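Local coordinates for putative cell adhesion protein (Parabacteroides distasonis, PDB 3LIU), which probably serves as a fimbrillin-type pilus subunit that helps the bacterium build adhesive surface fimbriae, at residues N91-L100 / T112-K123. Residues are numbered along the deposited sequence; the frame is centred on the assembly and turned at random.
Sequences NAAPVIQTEL and TTINLSDETLTK
Lys123 reaches Asn91 through its ammonium group: NZ donates to the carbonyl O of Asn91 at 2.6 Å, about 18° off the carbonyl plane. The chain leaves with CG anti to the backbone N (chi1 176°), and this extended start brings CD to 4.0 Å from CA of Ala93; bends at chi3 and chi4 then turn NZ onto its acceptors. NZ also pairs with OE1 of Glu119 at 3.1 Å, coming from above the carboxylate plane; Thr126 is a further partner of NZ, and Thr126 and Tyr285 hold the other carboxylate oxygen. The packed middle is largely apolar on the helix side. Ile96 crosses Ile114 at about a right angle, CG2 to CG2 at 3.8 Å, and its CD1 abuts the Thr113 carbonyl O at 3.3 Å, while CD2 of Leu100 lies 3.6 Å from CB of Thr112. Looser and wetter is the margin at Glu99, where a water bridges OE1 to the carbonyl O of Thr113, though its leg to OE1 is unusually short and doubtful in detail. Residues 94-100, in the helix following strand 82-90, run antiparallel to strand 113-115, which pairs with strand 193-213. A methionine in place of Lys123 would probably leave the Asn91 carbonyl without this donor and the Glu119 carboxylate without its countercharge. A direct ammonium-to-carbonyl hydrogen bond and apolar packing hold the tight part, whereas water mediates the polar link at Glu99.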
# COMPACT_ATOMS: atom_id res chain seq x y z
N ASN A 91 -2.09 -14.26 1.50
CA ASN A 91 -3.25 -13.62 2.13
C ASN A 91 -4.29 -13.09 1.13
O ASN A 91 -4.93 -12.09 1.36
CB ASN A 91 -2.78 -12.51 3.08
CG ASN A 91 -1.87 -13.04 4.20
OD1 ASN A 91 -2.08 -14.13 4.69
ND2 ASN A 91 -0.84 -12.27 4.57
N ALA A 92 -4.42 -13.75 -0.01
CA ALA A 92 -5.45 -13.37 -0.98
C ALA A 92 -6.84 -13.54 -0.38
O ALA A 92 -7.15 -14.58 0.23
CB ALA A 92 -5.31 -14.17 -2.27
N ALA A 93 -7.69 -12.54 -0.58
CA ALA A 93 -9.09 -12.62 -0.11
C ALA A 93 -9.75 -13.83 -0.80
O ALA A 93 -9.32 -14.24 -1.87
CB ALA A 93 -9.85 -11.32 -0.40
N PRO A 94 -10.74 -14.45 -0.15
CA PRO A 94 -11.40 -15.63 -0.75
C PRO A 94 -11.81 -15.51 -2.21
O PRO A 94 -11.53 -16.40 -3.00
CB PRO A 94 -12.61 -15.83 0.16
CG PRO A 94 -12.03 -15.52 1.51
CD PRO A 94 -11.16 -14.28 1.26
N VAL A 95 -12.44 -14.40 -2.58
CA VAL A 95 -12.88 -14.23 -3.98
C VAL A 95 -11.66 -14.07 -4.89
O VAL A 95 -11.66 -14.56 -6.04
CB VAL A 95 -13.86 -13.01 -4.13
CG1 VAL A 95 -14.08 -12.62 -5.60
CG2 VAL A 95 -15.23 -13.31 -3.47
N ILE A 96 -10.60 -13.43 -4.39
CA ILE A 96 -9.36 -13.28 -5.19
C ILE A 96 -8.71 -14.67 -5.42
O ILE A 96 -8.15 -14.94 -6.47
CB ILE A 96 -8.36 -12.31 -4.53
CG1 ILE A 96 -8.99 -10.93 -4.26
CG2 ILE A 96 -7.02 -12.16 -5.37
CD1 ILE A 96 -9.62 -10.21 -5.52
N GLN A 97 -8.80 -15.56 -4.44
CA GLN A 97 -8.25 -16.90 -4.59
C GLN A 97 -8.86 -17.62 -5.80
O GLN A 97 -8.16 -18.28 -6.54
CB GLN A 97 -8.46 -17.75 -3.33
CG GLN A 97 -7.73 -17.26 -2.08
CD GLN A 97 -8.16 -18.03 -0.83
OE1 GLN A 97 -8.65 -19.15 -0.94
NE2 GLN A 97 -8.02 -17.42 0.33
N THR A 98 -10.16 -17.42 -6.02
CA THR A 98 -10.85 -18.03 -7.12
C THR A 98 -10.50 -17.36 -8.43
O THR A 98 -10.27 -18.05 -9.45
CB THR A 98 -12.36 -17.99 -6.90
OG1 THR A 98 -12.67 -18.75 -5.74
CG2 THR A 98 -13.08 -18.62 -8.10
N GLU A 99 -10.44 -16.04 -8.41
CA GLU A 99 -10.00 -15.31 -9.60
C GLU A 99 -8.61 -15.77 -10.04
O GLU A 99 -8.38 -16.02 -11.22
CB GLU A 99 -10.01 -13.80 -9.34
CG GLU A 99 -11.41 -13.22 -9.22
CD GLU A 99 -11.43 -11.70 -9.01
OE1 GLU A 99 -10.37 -11.07 -8.91
OE2 GLU A 99 -12.52 -11.13 -8.93
N LEU A 100 -7.70 -15.90 -9.08
CA LEU A 100 -6.37 -16.37 -9.38
C LEU A 100 -6.44 -17.81 -9.93
O LEU A 100 -5.72 -18.14 -10.87
CB LEU A 100 -5.46 -16.25 -8.14
CG LEU A 100 -5.04 -14.86 -7.63
CD1 LEU A 100 -4.32 -15.01 -6.25
CD2 LEU A 100 -4.17 -14.04 -8.63
N THR A 112 -4.36 -9.72 -11.80
CA THR A 112 -5.56 -9.83 -11.01
C THR A 112 -5.75 -8.63 -10.06
O THR A 112 -4.82 -8.22 -9.39
CB THR A 112 -5.60 -11.14 -10.20
OG1 THR A 112 -5.54 -12.23 -11.09
CG2 THR A 112 -6.88 -11.25 -9.42
N THR A 113 -6.95 -8.05 -10.06
CA THR A 113 -7.19 -6.83 -9.30
C THR A 113 -7.50 -7.18 -7.84
O THR A 113 -8.40 -7.97 -7.58
CB THR A 113 -8.33 -6.02 -9.89
OG1 THR A 113 -7.94 -5.59 -11.21
CG2 THR A 113 -8.60 -4.77 -9.01
N ILE A 114 -6.78 -6.58 -6.89
CA ILE A 114 -7.14 -6.75 -5.46
C ILE A 114 -7.81 -5.44 -4.97
O ILE A 114 -7.64 -4.38 -5.60
CB ILE A 114 -5.90 -7.17 -4.57
CG1 ILE A 114 -4.74 -6.19 -4.74
CG2 ILE A 114 -5.57 -8.69 -4.83
CD1 ILE A 114 -3.38 -6.46 -3.89
N ASN A 115 -8.57 -5.53 -3.87
CA ASN A 115 -9.41 -4.44 -3.37
C ASN A 115 -9.00 -4.02 -1.96
O ASN A 115 -8.80 -4.86 -1.08
CB ASN A 115 -10.87 -4.84 -3.38
CG ASN A 115 -11.31 -5.29 -4.74
OD1 ASN A 115 -11.45 -4.46 -5.67
ND2 ASN A 115 -11.50 -6.60 -4.90
N LEU A 116 -8.82 -2.73 -1.79
CA LEU A 116 -8.19 -2.16 -0.58
C LEU A 116 -8.98 -2.46 0.67
O LEU A 116 -8.40 -2.72 1.70
CB LEU A 116 -7.97 -0.64 -0.73
CG LEU A 116 -7.19 0.02 0.42
CD1 LEU A 116 -5.79 -0.65 0.63
CD2 LEU A 116 -6.98 1.56 0.17
N SER A 117 -10.31 -2.49 0.54
CA SER A 117 -11.16 -2.74 1.67
C SER A 117 -10.97 -4.15 2.27
O SER A 117 -11.41 -4.36 3.41
CB SER A 117 -12.66 -2.50 1.28
OG SER A 117 -13.05 -3.42 0.28
N ASP A 118 -10.35 -5.09 1.54
CA ASP A 118 -9.93 -6.35 2.11
C ASP A 118 -8.66 -6.29 2.93
O ASP A 118 -8.37 -7.28 3.59
CB ASP A 118 -9.68 -7.42 1.04
CG ASP A 118 -10.93 -7.81 0.27
OD1 ASP A 118 -12.00 -7.75 0.85
OD2 ASP A 118 -10.82 -8.18 -0.90
N GLU A 119 -7.90 -5.20 2.88
CA GLU A 119 -6.55 -5.21 3.53
C GLU A 119 -6.58 -4.88 5.03
O GLU A 119 -6.32 -3.76 5.44
CB GLU A 119 -5.58 -4.29 2.80
CG GLU A 119 -5.45 -4.57 1.31
CD GLU A 119 -4.75 -5.90 0.99
OE1 GLU A 119 -4.28 -6.63 1.91
OE2 GLU A 119 -4.70 -6.23 -0.21
N THR A 120 -6.89 -5.89 5.82
CA THR A 120 -6.88 -5.81 7.28
C THR A 120 -5.84 -6.75 7.89
O THR A 120 -5.41 -7.72 7.26
CB THR A 120 -8.24 -6.21 7.85
OG1 THR A 120 -8.47 -7.58 7.51
CG2 THR A 120 -9.37 -5.32 7.24
N LEU A 121 -5.45 -6.46 9.12
CA LEU A 121 -4.54 -7.34 9.82
C LEU A 121 -5.26 -8.65 10.07
O LEU A 121 -4.64 -9.66 10.09
CB LEU A 121 -3.99 -6.70 11.10
CG LEU A 121 -3.18 -5.43 10.92
CD1 LEU A 121 -2.62 -4.98 12.28
CD2 LEU A 121 -2.07 -5.62 9.87
N THR A 122 -6.57 -8.67 10.18
CA THR A 122 -7.26 -9.98 10.31
C THR A 122 -7.12 -10.88 9.11
O THR A 122 -6.82 -12.05 9.27
CB THR A 122 -8.73 -9.84 10.68
OG1 THR A 122 -8.80 -9.04 11.86
CG2 THR A 122 -9.33 -11.21 10.98
N LYS A 123 -7.30 -10.36 7.89
CA LYS A 123 -7.00 -11.16 6.69
C LYS A 123 -5.52 -11.49 6.59
O LYS A 123 -5.12 -12.58 6.11
CB LYS A 123 -7.40 -10.43 5.41
CG LYS A 123 -6.99 -11.21 4.13
CD LYS A 123 -7.49 -10.52 2.88
CE LYS A 123 -6.63 -9.28 2.52
NZ LYS A 123 -5.29 -9.58 2.10
O HOH W 1 -10.72 -8.71 -8.59
O HOH W 2 -9.19 -9.02 -11.47